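Local coordinates for protein thermotoga maritima TmcAL (Thermotoga maritima, PDB 5Y0T) that belongs to the HIGH-motif nucleotidyl transferase family and holds adenosine-5'-rp-alpha-thio-triphosphate in a pocket of its HUP-type nucleotide-binding fold, at residues E9-H14 against A212-M217; F13-L18 against S228-S233; A35-N40 against A54-A59; P47-K52 against P247-N252. All blocks are in the same frame, centred on the assembly; numbering follows the deposited sequence.

Overall arrangement
All four contacts are buried, though unequally: every touching residue of contacts 1 and 3 is buried, whereas contacts 2 and 4 each include partly exposed ones. Contacts 1 and 2 share Phe-13 and His-14, lie about 9 Å apart between centres and both touch the bound nucleotide analogue; they set the loop and helix start after strand 3-8 against helix 210-218 and residues 228-233. Contact 3, closest to the centre of the chain, joins strand 32-38 to helix 52-61 through an arginine and backbone carbonyls. Contact 4 relies on prolines, valines, one backbone bond and a water. Asn-11 OD1 of contact 1 meets Val-49 N of contact 4, linking the two.

Contact 1: residues E9-H14 against A212-M217. With TAT (adenosine-5'-rp-alpha-thio-triphosphate), chain E.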
# COMPACT_ATOMS: atom_id res chain seq x y z
N GLU A 9 26.07 8.59 1.97
CA GLU A 9 24.64 8.78 1.76
C GLU A 9 24.44 10.13 1.06
O GLU A 9 23.63 10.23 0.15
CB GLU A 9 23.87 8.67 3.07
CG GLU A 9 23.94 7.24 3.58
CD GLU A 9 22.77 6.88 4.47
OE1 GLU A 9 22.58 7.56 5.50
OE2 GLU A 9 22.01 5.95 4.11
N TYR A 10 25.10 11.17 1.57
CA TYR A 10 25.09 12.49 0.94
C TYR A 10 23.66 13.02 0.84
O TYR A 10 23.17 13.29 -0.26
CB TYR A 10 25.73 12.42 -0.48
CG TYR A 10 27.24 12.18 -0.52
CD1 TYR A 10 28.05 12.48 0.58
CD2 TYR A 10 27.86 11.68 -1.66
CE1 TYR A 10 29.44 12.27 0.54
CE2 TYR A 10 29.23 11.48 -1.71
CZ TYR A 10 30.02 11.77 -0.62
OH TYR A 10 31.39 11.58 -0.69
N ASN A 11 23.02 13.22 1.99
CA ASN A 11 21.59 13.54 2.05
C ASN A 11 21.30 14.84 2.80
O ASN A 11 20.68 14.80 3.87
CB ASN A 11 20.81 12.40 2.73
CG ASN A 11 19.30 12.58 2.64
OD1 ASN A 11 18.79 13.33 1.81
ND2 ASN A 11 18.57 11.92 3.53
N PRO A 12 21.73 15.99 2.26
CA PRO A 12 22.46 16.24 1.01
C PRO A 12 24.00 16.26 1.16
O PRO A 12 24.52 16.18 2.29
CB PRO A 12 21.97 17.64 0.63
CG PRO A 12 21.93 18.33 1.98
CD PRO A 12 21.40 17.26 2.95
N PHE A 13 24.73 16.43 0.05
CA PHE A 13 26.19 16.53 0.12
C PHE A 13 26.50 17.89 0.70
O PHE A 13 26.16 18.90 0.09
CB PHE A 13 26.83 16.40 -1.27
CG PHE A 13 28.33 16.27 -1.25
CD1 PHE A 13 29.14 17.34 -0.87
CD2 PHE A 13 28.93 15.08 -1.62
CE1 PHE A 13 30.52 17.22 -0.85
CE2 PHE A 13 30.32 14.95 -1.60
CZ PHE A 13 31.11 16.01 -1.20
N HIS A 14 27.16 17.93 1.86
CA HIS A 14 27.38 19.21 2.51
C HIS A 14 28.87 19.46 2.75
O HIS A 14 29.72 18.72 2.27
CB HIS A 14 26.59 19.31 3.84
CG HIS A 14 26.82 18.18 4.80
ND1 HIS A 14 28.08 17.71 5.13
CD2 HIS A 14 25.94 17.44 5.53
CE1 HIS A 14 27.96 16.73 6.02
NE2 HIS A 14 26.68 16.55 6.27
N ALA A 212 20.15 18.59 10.18
CA ALA A 212 19.89 20.01 10.41
C ALA A 212 19.62 20.72 9.08
O ALA A 212 18.72 21.56 8.98
CB ALA A 212 21.06 20.67 11.14
N ILE A 213 20.38 20.38 8.05
CA ILE A 213 20.25 21.06 6.76
C ILE A 213 18.91 20.75 6.11
O ILE A 213 18.27 21.63 5.53
CB ILE A 213 21.41 20.70 5.82
CG1 ILE A 213 22.72 21.23 6.41
CG2 ILE A 213 21.20 21.29 4.42
CD1 ILE A 213 23.94 20.62 5.75
N ARG A 214 18.47 19.50 6.22
CA ARG A 214 17.16 19.15 5.72
C ARG A 214 16.08 19.94 6.47
O ARG A 214 15.08 20.33 5.88
CB ARG A 214 16.92 17.64 5.83
CG ARG A 214 17.79 16.82 4.87
CD ARG A 214 17.27 15.37 4.71
NE ARG A 214 17.14 14.69 6.00
CZ ARG A 214 18.14 14.09 6.65
NH1 ARG A 214 19.36 14.09 6.15
NH2 ARG A 214 17.90 13.49 7.81
N ASN A 215 16.29 20.19 7.76
CA ASN A 215 15.32 20.98 8.50
C ASN A 215 15.35 22.45 8.09
O ASN A 215 14.31 23.13 8.10
CB ASN A 215 15.55 20.86 10.02
CG ASN A 215 15.04 19.54 10.57
OD1 ASN A 215 14.26 18.86 9.91
ND2 ASN A 215 15.49 19.19 11.76
N LEU A 216 16.53 22.94 7.72
CA LEU A 216 16.64 24.28 7.17
C LEU A 216 15.84 24.40 5.87
O LEU A 216 15.17 25.40 5.63
CB LEU A 216 18.10 24.67 6.93
CG LEU A 216 18.97 24.93 8.16
CD1 LEU A 216 20.42 25.12 7.74
CD2 LEU A 216 18.48 26.16 8.94
N MET A 217 15.91 23.37 5.02
CA MET A 217 15.09 23.36 3.80
C MET A 217 13.59 23.44 4.12
O MET A 217 12.89 24.26 3.53
CB MET A 217 15.37 22.11 2.97
CG MET A 217 16.80 22.06 2.42
SD MET A 217 16.98 20.58 1.42
CE MET A 217 18.74 20.26 1.57
N1 TAT E . 33.57 15.98 9.32
C2 TAT E . 34.27 14.93 8.84
N3 TAT E . 33.71 13.91 8.17
C4 TAT E . 32.37 13.88 7.96
C5 TAT E . 31.54 15.00 8.44
C6 TAT E . 32.24 16.08 9.16
N6 TAT E . 31.56 17.15 9.65
N7 TAT E . 30.27 14.72 8.08
C8 TAT E . 30.28 13.54 7.41
N9 TAT E . 31.53 13.04 7.34
PA TAT E . 27.40 10.23 5.14
PB TAT E . 26.72 11.18 7.83
PG TAT E . 25.60 13.55 9.06
C1' TAT E . 31.93 11.77 6.71
O1A TAT E . 25.82 15.00 8.69
O1B TAT E . 25.59 10.41 8.45
S1G TAT E . 27.41 8.33 5.57
C2' TAT E . 31.18 10.61 7.36
O2' TAT E . 31.75 10.23 8.61
O2A TAT E . 26.84 10.65 3.78
O2B TAT E . 28.13 10.96 8.33
O2G TAT E . 24.15 13.12 8.94
C3' TAT E . 31.28 9.54 6.29
O3' TAT E . 32.53 8.83 6.40
O3A TAT E . 26.59 11.10 6.23
O3B TAT E . 26.39 12.77 7.89
O3G TAT E . 26.26 13.07 10.34
C4' TAT E . 31.27 10.35 5.00
O4' TAT E . 31.56 11.71 5.33
C5' TAT E . 29.91 10.29 4.30
O5' TAT E . 28.92 10.75 5.23
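Arg-214 reaches from helix 210-218 along the 9-14 loop. Its CB is set back; CG is 3.7 Å from Asn-11 O, with Pro-12 CD a little farther. CD lies 3.6 Å from Asn-11 O, and a bend at chi3 (-55°) turns the guanidinium toward that carbonyl. NE and CZ pass beside Asn-11 ND2. NH1 donates to Asn-11 O at 2.7 Å, with the oxygen 5° from the guanidinium plane and a C=O...N angle of 167°, close to head-on. NH2 ends in a salt bridge with Glu-46. Asn-11 ND2 lies over one guanidinium face, 3.5 Å from Arg-214 NH1, the two planes being nearly parallel; both are donors, and ND2 bonds to the modified residue at position 42, while OD1 takes Val-49 N.

Beyond the cis peptide bond, Pro-12 CG fits against Ile-213 CG2 (3.9 Å), and Met-217 CE reaches toward it, 3.8 Å from Pro-12 CG. Ile-213 CD1 presses on His-14 CB at 3.5 Å. The helix thus backs a loop whose front grips the ligand: Glu-9 N and Tyr-10 N both donate to O2A, and His-14 NE2 to O1A at 3.0 Å. Such a phosphate-holding loop after the first strand is characteristic of HIGH nucleotidyl transferases.

Contact 2: residues F13-L18 against S228-S233; sequences FHNGHL and SLPEDS. With TAT (adenosine-5'-rp-alpha-thio-triphosphate), chain E.
The Phe-13 ring takes Pro-230 CG at its edge, 3.9 Å from CD1, while His-17 CB sits over the centre of one face; the two side chains, Phe-13 and Pro-230, cross at about a right angle. The imidazoles of His-14 and His-17 stack, ND1 of His-17 lying 3.3 Å above the His-14 ring plane. In-plane at the edge of His-17 is ligand O3A, to which NE2 donates at 3.2 Å with an N-H...O angle of 161°. Residues 14-17, His-Asn-Gly-His, at the start of helix 15-28 and against the triphosphate, are the HIGH motif of this family. His-17 ND1 accepts from His-14 N, tilted 20° from the ring plane, which helps to fix the ring's rotation while NE2 meets the ligand. A CB on Gly-16 would collide with ligand N6, so its absence leaves room for the adenine; Gly-16 O is 3.5 Å from ligand C5.

Residues 228-233 pack against the same segment. Asn-15 N, in the first turn of the helix, donates to Ser-228 O at 3.0 Å, and Pro-230 CD packs beside Asn-15 OD1. Leu-229 CD2 fills the angle between Phe-13 O and His-14 CB. With OG anti to the backbone N (chi1 175°), Ser-233 donates to a lone pair of Phe-13 O at 2.7 Å, in the carbonyl plane.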
# COMPACT_ATOMS: atom_id res chain seq x y z
N PHE A 13 24.73 16.43 0.05
CA PHE A 13 26.19 16.53 0.12
C PHE A 13 26.50 17.89 0.70
O PHE A 13 26.16 18.90 0.09
CB PHE A 13 26.83 16.40 -1.27
CG PHE A 13 28.33 16.27 -1.25
CD1 PHE A 13 29.14 17.34 -0.87
CD2 PHE A 13 28.93 15.08 -1.62
CE1 PHE A 13 30.52 17.22 -0.85
CE2 PHE A 13 30.32 14.95 -1.60
CZ PHE A 13 31.11 16.01 -1.20
N HIS A 14 27.16 17.93 1.86
CA HIS A 14 27.38 19.21 2.51
C HIS A 14 28.87 19.46 2.75
O HIS A 14 29.72 18.72 2.27
CB HIS A 14 26.59 19.31 3.84
CG HIS A 14 26.82 18.18 4.80
ND1 HIS A 14 28.08 17.71 5.13
CD2 HIS A 14 25.94 17.44 5.53
CE1 HIS A 14 27.96 16.73 6.02
NE2 HIS A 14 26.68 16.55 6.27
N ASN A 15 29.17 20.54 3.45
CA ASN A 15 30.57 20.90 3.67
C ASN A 15 31.35 19.85 4.46
O ASN A 15 32.54 19.64 4.21
CB ASN A 15 30.64 22.26 4.36
CG ASN A 15 30.19 23.39 3.46
OD1 ASN A 15 30.18 23.24 2.23
ND2 ASN A 15 29.81 24.52 4.05
N GLY A 16 30.68 19.19 5.40
CA GLY A 16 31.31 18.13 6.16
C GLY A 16 31.71 16.99 5.25
O GLY A 16 32.77 16.37 5.41
N HIS A 17 30.85 16.69 4.29
CA HIS A 17 31.14 15.64 3.33
C HIS A 17 32.33 16.01 2.45
O HIS A 17 33.14 15.16 2.10
CB HIS A 17 29.92 15.36 2.47
CG HIS A 17 28.78 14.77 3.23
ND1 HIS A 17 27.47 15.16 3.04
CD2 HIS A 17 28.75 13.80 4.18
CE1 HIS A 17 26.68 14.47 3.83
NE2 HIS A 17 27.43 13.64 4.54
N LEU A 18 32.42 17.28 2.07
CA LEU A 18 33.54 17.73 1.25
C LEU A 18 34.84 17.58 2.06
O LEU A 18 35.87 17.17 1.55
CB LEU A 18 33.36 19.18 0.79
CG LEU A 18 34.52 19.71 -0.08
CD1 LEU A 18 34.75 18.79 -1.28
CD2 LEU A 18 34.28 21.14 -0.54
N SER A 228 25.79 26.05 3.99
CA SER A 228 26.14 24.71 4.48
C SER A 228 26.64 23.74 3.41
O SER A 228 27.10 22.64 3.74
CB SER A 228 24.92 24.08 5.16
OG SER A 228 24.42 24.93 6.18
N LEU A 229 26.51 24.12 2.14
CA LEU A 229 26.78 23.18 1.04
C LEU A 229 27.83 23.73 0.10
O LEU A 229 27.95 24.95 -0.06
CB LEU A 229 25.52 22.87 0.23
CG LEU A 229 24.21 22.44 0.89
CD1 LEU A 229 23.17 22.14 -0.20
CD2 LEU A 229 24.40 21.25 1.81
N PRO A 230 28.61 22.85 -0.52
CA PRO A 230 29.46 23.30 -1.62
C PRO A 230 28.59 23.85 -2.76
O PRO A 230 27.44 23.43 -2.91
CB PRO A 230 30.19 22.02 -2.06
CG PRO A 230 30.11 21.10 -0.89
CD PRO A 230 28.78 21.41 -0.22
N GLU A 231 29.14 24.77 -3.55
CA GLU A 231 28.38 25.42 -4.62
C GLU A 231 27.73 24.43 -5.59
O GLU A 231 26.54 24.56 -5.91
CB GLU A 231 29.30 26.37 -5.39
CG GLU A 231 28.57 27.26 -6.37
CD GLU A 231 29.49 28.27 -7.03
OE1 GLU A 231 30.72 28.19 -6.82
OE2 GLU A 231 28.97 29.16 -7.74
N ASP A 232 28.47 23.43 -6.05
CA ASP A 232 27.88 22.50 -7.01
C ASP A 232 26.76 21.68 -6.38
O ASP A 232 25.82 21.25 -7.08
CB ASP A 232 28.92 21.55 -7.60
CG ASP A 232 29.83 22.23 -8.60
OD1 ASP A 232 29.48 23.31 -9.12
OD2 ASP A 232 30.92 21.68 -8.87
N SER A 233 26.85 21.44 -5.08
CA SER A 233 25.81 20.67 -4.40
C SER A 233 24.54 21.51 -4.31
O SER A 233 23.46 21.04 -4.62
CB SER A 233 26.28 20.25 -3.00
OG SER A 233 25.23 19.61 -2.30
N1 TAT E . 33.57 15.98 9.32
C2 TAT E . 34.27 14.93 8.84
N3 TAT E . 33.71 13.91 8.17
C4 TAT E . 32.37 13.88 7.96
C5 TAT E . 31.54 15.00 8.44
C6 TAT E . 32.24 16.08 9.16
N6 TAT E . 31.56 17.15 9.65
N7 TAT E . 30.27 14.72 8.08
C8 TAT E . 30.28 13.54 7.41
N9 TAT E . 31.53 13.04 7.34
PA TAT E . 27.40 10.23 5.14
PB TAT E . 26.72 11.18 7.83
PG TAT E . 25.60 13.55 9.06
C1' TAT E . 31.93 11.77 6.71
O1A TAT E . 25.82 15.00 8.69
O1B TAT E . 25.59 10.41 8.45
S1G TAT E . 27.41 8.33 5.57
C2' TAT E . 31.18 10.61 7.36
O2' TAT E . 31.75 10.23 8.61
O2A TAT E . 26.84 10.65 3.78
O2B TAT E . 28.13 10.96 8.33
O2G TAT E . 24.15 13.12 8.94
C3' TAT E . 31.28 9.54 6.29
O3' TAT E . 32.53 8.83 6.40
O3A TAT E . 26.59 11.10 6.23
O3B TAT E . 26.39 12.77 7.89
O3G TAT E . 26.26 13.07 10.34
C4' TAT E . 31.27 10.35 5.00
O4' TAT E . 31.56 11.71 5.33
C5' TAT E . 29.91 10.29 4.30
O5' TAT E . 28.92 10.75 5.23
O HOH W 1 29.28 26.91 1.57

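Contact 3: residues A35-N40 against A54-A59; sequences AVMSGN and ARAEIA
This is a buried strand-to-helix contact within the central sheet region, where helix 52-61 packs on the strand that precedes it in the chain. The axes of 35-38 and 54-59 approach to 10.1 Å and run nearly antiparallel, 152° between their directions. Arg-55 and Met-37 carry most of it.

The Arg-55 chain folds at its third torsion (45°), which aims the guanidinium at the carbonyls of Ser-38 and Gly-39. NH1 and NH2 both grip Gly-39 O, end-on, at 2.9 Å and 3.0 Å respectively, with that oxygen near the guanidinium plane. NH2 also makes a weak bond to Ser-38 O at 2.7 Å, its angle at hydrogen only 129°. Tyr-10 O takes NE, Ile-50 O also takes NH1, and Glu-9 O also takes NH2, which shares its hydrogens among several acceptors. A buried cation is thus surrounded by backbone carbonyls, whose dipoles probably help to stabilise its charge.

Met-37 CE lies over one guanidinium face, 3.8 Å above the plane and displaced toward the rim. The methionine crosses the arginine with SD 4.0 Å from Arg-55 CB, and CE goes on to Ala-56 N at 3.9 Å. Ser-38 OG turns instead to Glu-9 OE2.

Strand 66-70 then pairs in parallel with 32-38, so strand, helix and strand form the beta-alpha-beta crossover of the Rossmann-like HUP fold.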
# COMPACT_ATOMS: atom_id res chain seq x y z
N ALA A 35 32.82 5.65 -4.74
CA ALA A 35 31.85 5.77 -3.63
C ALA A 35 30.75 4.73 -3.79
O ALA A 35 30.30 4.49 -4.90
CB ALA A 35 31.25 7.16 -3.58
N VAL A 36 30.35 4.11 -2.68
CA VAL A 36 29.12 3.31 -2.66
C VAL A 36 28.14 4.12 -1.83
O VAL A 36 28.41 4.46 -0.68
CB VAL A 36 29.34 1.85 -2.09
CG1 VAL A 36 29.84 1.84 -0.62
CG2 VAL A 36 28.05 1.02 -2.24
N MET A 37 27.01 4.45 -2.46
CA MET A 37 26.08 5.45 -1.96
C MET A 37 24.67 4.87 -1.84
O MET A 37 24.19 4.20 -2.75
CB MET A 37 26.06 6.67 -2.90
CG MET A 37 25.26 7.87 -2.39
SD MET A 37 25.10 9.17 -3.65
CE MET A 37 23.77 8.46 -4.63
N SER A 38 24.02 5.13 -0.72
CA SER A 38 22.60 4.83 -0.59
C SER A 38 21.83 5.52 -1.70
O SER A 38 22.14 6.64 -2.10
CB SER A 38 22.08 5.28 0.77
OG SER A 38 22.65 4.50 1.81
N GLY A 39 20.75 4.86 -2.11
CA GLY A 39 19.90 5.25 -3.22
C GLY A 39 18.94 6.34 -2.79
O GLY A 39 19.36 7.45 -2.45
N ASN A 40 17.66 6.10 -3.04
CA ASN A 40 16.63 7.06 -2.69
C ASN A 40 16.11 6.99 -1.25
O ASN A 40 15.31 7.82 -0.86
CB ASN A 40 15.46 6.90 -3.66
CG ASN A 40 15.82 7.36 -5.07
OD1 ASN A 40 16.79 8.08 -5.26
ND2 ASN A 40 15.02 6.98 -6.05
N ALA A 54 20.64 12.65 -9.00
CA ALA A 54 21.14 13.98 -8.67
C ALA A 54 22.32 13.91 -7.69
O ALA A 54 23.33 14.59 -7.86
CB ALA A 54 20.01 14.83 -8.08
N ARG A 55 22.19 13.09 -6.66
CA ARG A 55 23.25 13.04 -5.65
C ARG A 55 24.51 12.34 -6.22
O ARG A 55 25.63 12.69 -5.86
CB ARG A 55 22.74 12.37 -4.37
CG ARG A 55 22.06 13.38 -3.43
CD ARG A 55 21.03 12.74 -2.48
NE ARG A 55 21.53 11.51 -1.87
CZ ARG A 55 21.04 10.30 -2.14
NH1 ARG A 55 20.02 10.18 -2.98
NH2 ARG A 55 21.56 9.23 -1.57
N ALA A 56 24.33 11.38 -7.13
CA ALA A 56 25.49 10.78 -7.82
C ALA A 56 26.27 11.84 -8.61
O ALA A 56 27.51 11.87 -8.60
CB ALA A 56 25.04 9.65 -8.76
N GLU A 57 25.54 12.72 -9.29
CA GLU A 57 26.22 13.74 -10.07
C GLU A 57 27.01 14.69 -9.17
O GLU A 57 28.13 15.09 -9.50
CB GLU A 57 25.22 14.55 -10.93
CG GLU A 57 25.93 15.56 -11.78
CD GLU A 57 25.01 16.38 -12.66
OE1 GLU A 57 23.86 15.96 -12.92
OE2 GLU A 57 25.45 17.46 -13.09
N ILE A 58 26.42 15.08 -8.04
CA ILE A 58 27.16 15.90 -7.07
C ILE A 58 28.44 15.20 -6.61
O ILE A 58 29.51 15.82 -6.54
CB ILE A 58 26.30 16.26 -5.84
CG1 ILE A 58 25.07 17.08 -6.25
CG2 ILE A 58 27.15 17.02 -4.81
CD1 ILE A 58 23.98 17.18 -5.17
N ALA A 59 28.35 13.91 -6.32
CA ALA A 59 29.52 13.18 -5.84
C ALA A 59 30.64 13.23 -6.88
O ALA A 59 31.81 13.52 -6.56
CB ALA A 59 29.15 11.72 -5.51

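Contact 4: residues P47-K52 against P247-N252; sequences PAVIDK and PVFLEN
One hydrogen bond and one C-H...O contact join Val-49 and Val-248: Val-248 N donates to Val-49 O at 2.9 Å with an N-H...O angle of 156°. In the reverse direction Val-49 CA makes the C-H...O contact with Val-248 O, 3.5 Å long and nearly straight at 174°. A chi1 of 68° puts Val-49 CG1 between backbone N and carbonyl carbon and leaves CG2 anti to N, where it meets Pro-247 CB at 3.5 Å and Phe-249 CE1 at 3.9 Å. Pro-47 lays its ring against the backbone of Phe-249 and Leu-250, CG 3.5 Å from Leu-250 N and CD beside Leu-250 CB, while its CB faces Val-248 CG1. One water bridges the two backbones, donating to Pro-47 O and to Val-248 O, each at 2.9 Å.

The first segment is the loop that leads from strand 32-38 into helix 52-61, within the crossover of the HUP fold; Asp-51 is the N-cap of that helix, its OD1 taking Ala-54 N. The second segment connects helix 231-242 to helix 254-261, so the contact ties that connection to the nucleotide-binding fold.

In the second shell, Asn-252 OD1 accepts from Phe-249 N at 2.8 Å, above its carbonyl plane, and Asn-252 N returns a bond to Phe-249 O. Tyr-398 OH bonds to Ala-48 O.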
# COMPACT_ATOMS: atom_id res chain seq x y z
N PRO A 47 13.45 9.22 3.16
CA PRO A 47 13.83 9.37 1.76
C PRO A 47 15.00 10.32 1.64
O PRO A 47 15.15 11.21 2.48
CB PRO A 47 12.59 9.97 1.10
CG PRO A 47 11.90 10.72 2.23
CD PRO A 47 12.20 9.93 3.48
N ALA A 48 15.80 10.16 0.59
CA ALA A 48 16.82 11.15 0.27
C ALA A 48 16.09 12.42 -0.14
O ALA A 48 15.00 12.36 -0.74
CB ALA A 48 17.73 10.65 -0.82
N VAL A 49 16.64 13.57 0.20
CA VAL A 49 15.89 14.79 -0.03
C VAL A 49 15.83 15.12 -1.54
O VAL A 49 14.88 15.76 -2.00
CB VAL A 49 16.46 15.96 0.81
CG1 VAL A 49 17.87 16.37 0.32
CG2 VAL A 49 15.48 17.12 0.82
N ILE A 50 16.83 14.67 -2.29
CA ILE A 50 16.77 14.62 -3.77
C ILE A 50 17.26 13.25 -4.19
O ILE A 50 17.87 12.55 -3.38
CB ILE A 50 17.61 15.70 -4.45
CG1 ILE A 50 19.06 15.67 -3.94
CG2 ILE A 50 17.01 17.10 -4.25
CD1 ILE A 50 19.95 16.74 -4.62
N ASP A 51 17.02 12.83 -5.44
CA ASP A 51 17.19 11.40 -5.72
C ASP A 51 18.64 11.02 -6.00
O ASP A 51 19.53 11.87 -6.01
CB ASP A 51 16.24 10.94 -6.85
CG ASP A 51 16.64 11.41 -8.24
OD1 ASP A 51 17.75 11.95 -8.46
OD2 ASP A 51 15.80 11.22 -9.15
N LYS A 52 18.87 9.73 -6.21
CA LYS A 52 20.23 9.21 -6.26
C LYS A 52 20.95 9.65 -7.54
O LYS A 52 22.18 9.74 -7.56
CB LYS A 52 20.21 7.68 -6.16
CG LYS A 52 19.53 7.01 -7.36
CD LYS A 52 19.19 5.54 -7.07
CE LYS A 52 18.47 4.91 -8.27
NZ LYS A 52 18.13 3.47 -8.01
N PRO A 247 12.15 19.39 -2.78
CA PRO A 247 12.71 18.39 -1.88
C PRO A 247 11.69 17.30 -1.64
O PRO A 247 10.50 17.54 -1.82
CB PRO A 247 13.00 19.18 -0.60
CG PRO A 247 11.95 20.26 -0.60
CD PRO A 247 11.70 20.60 -2.07
N VAL A 248 12.15 16.11 -1.26
CA VAL A 248 11.25 15.04 -0.87
C VAL A 248 11.46 14.77 0.61
O VAL A 248 12.60 14.54 1.04
CB VAL A 248 11.50 13.75 -1.67
CG1 VAL A 248 10.61 12.61 -1.15
CG2 VAL A 248 11.26 13.99 -3.17
N PHE A 249 10.39 14.83 1.41
CA PHE A 249 10.52 14.63 2.86
C PHE A 249 9.71 13.42 3.31
O PHE A 249 8.74 13.04 2.66
CB PHE A 249 10.06 15.87 3.65
CG PHE A 249 10.91 17.10 3.43
CD1 PHE A 249 12.25 17.11 3.78
CD2 PHE A 249 10.35 18.25 2.88
CE1 PHE A 249 13.02 18.25 3.59
CE2 PHE A 249 11.12 19.39 2.68
CZ PHE A 249 12.46 19.39 3.04
N LEU A 250 10.11 12.82 4.42
CA LEU A 250 9.39 11.66 4.95
C LEU A 250 7.92 11.97 5.18
O LEU A 250 7.05 11.13 4.94
CB LEU A 250 10.02 11.18 6.25
CG LEU A 250 9.36 9.94 6.86
CD1 LEU A 250 9.42 8.78 5.91
CD2 LEU A 250 10.06 9.61 8.17
N GLU A 251 7.63 13.18 5.64
CA GLU A 251 6.25 13.51 5.97
C GLU A 251 5.38 13.52 4.70
O GLU A 251 4.17 13.29 4.79
CB GLU A 251 6.18 14.85 6.72
CG GLU A 251 6.75 16.04 5.97
CD GLU A 251 8.16 16.40 6.40
OE1 GLU A 251 8.94 15.50 6.81
OE2 GLU A 251 8.49 17.61 6.33
N ASN A 252 5.99 13.74 3.53
CA ASN A 252 5.25 13.62 2.27
C ASN A 252 4.77 12.18 2.03
O ASN A 252 3.77 11.96 1.36
CB ASN A 252 6.11 14.07 1.06
CG ASN A 252 6.69 15.48 1.22
OD1 ASN A 252 7.83 15.73 0.85
ND2 ASN A 252 5.90 16.39 1.76
O HOH W 2 14.34 13.85 3.21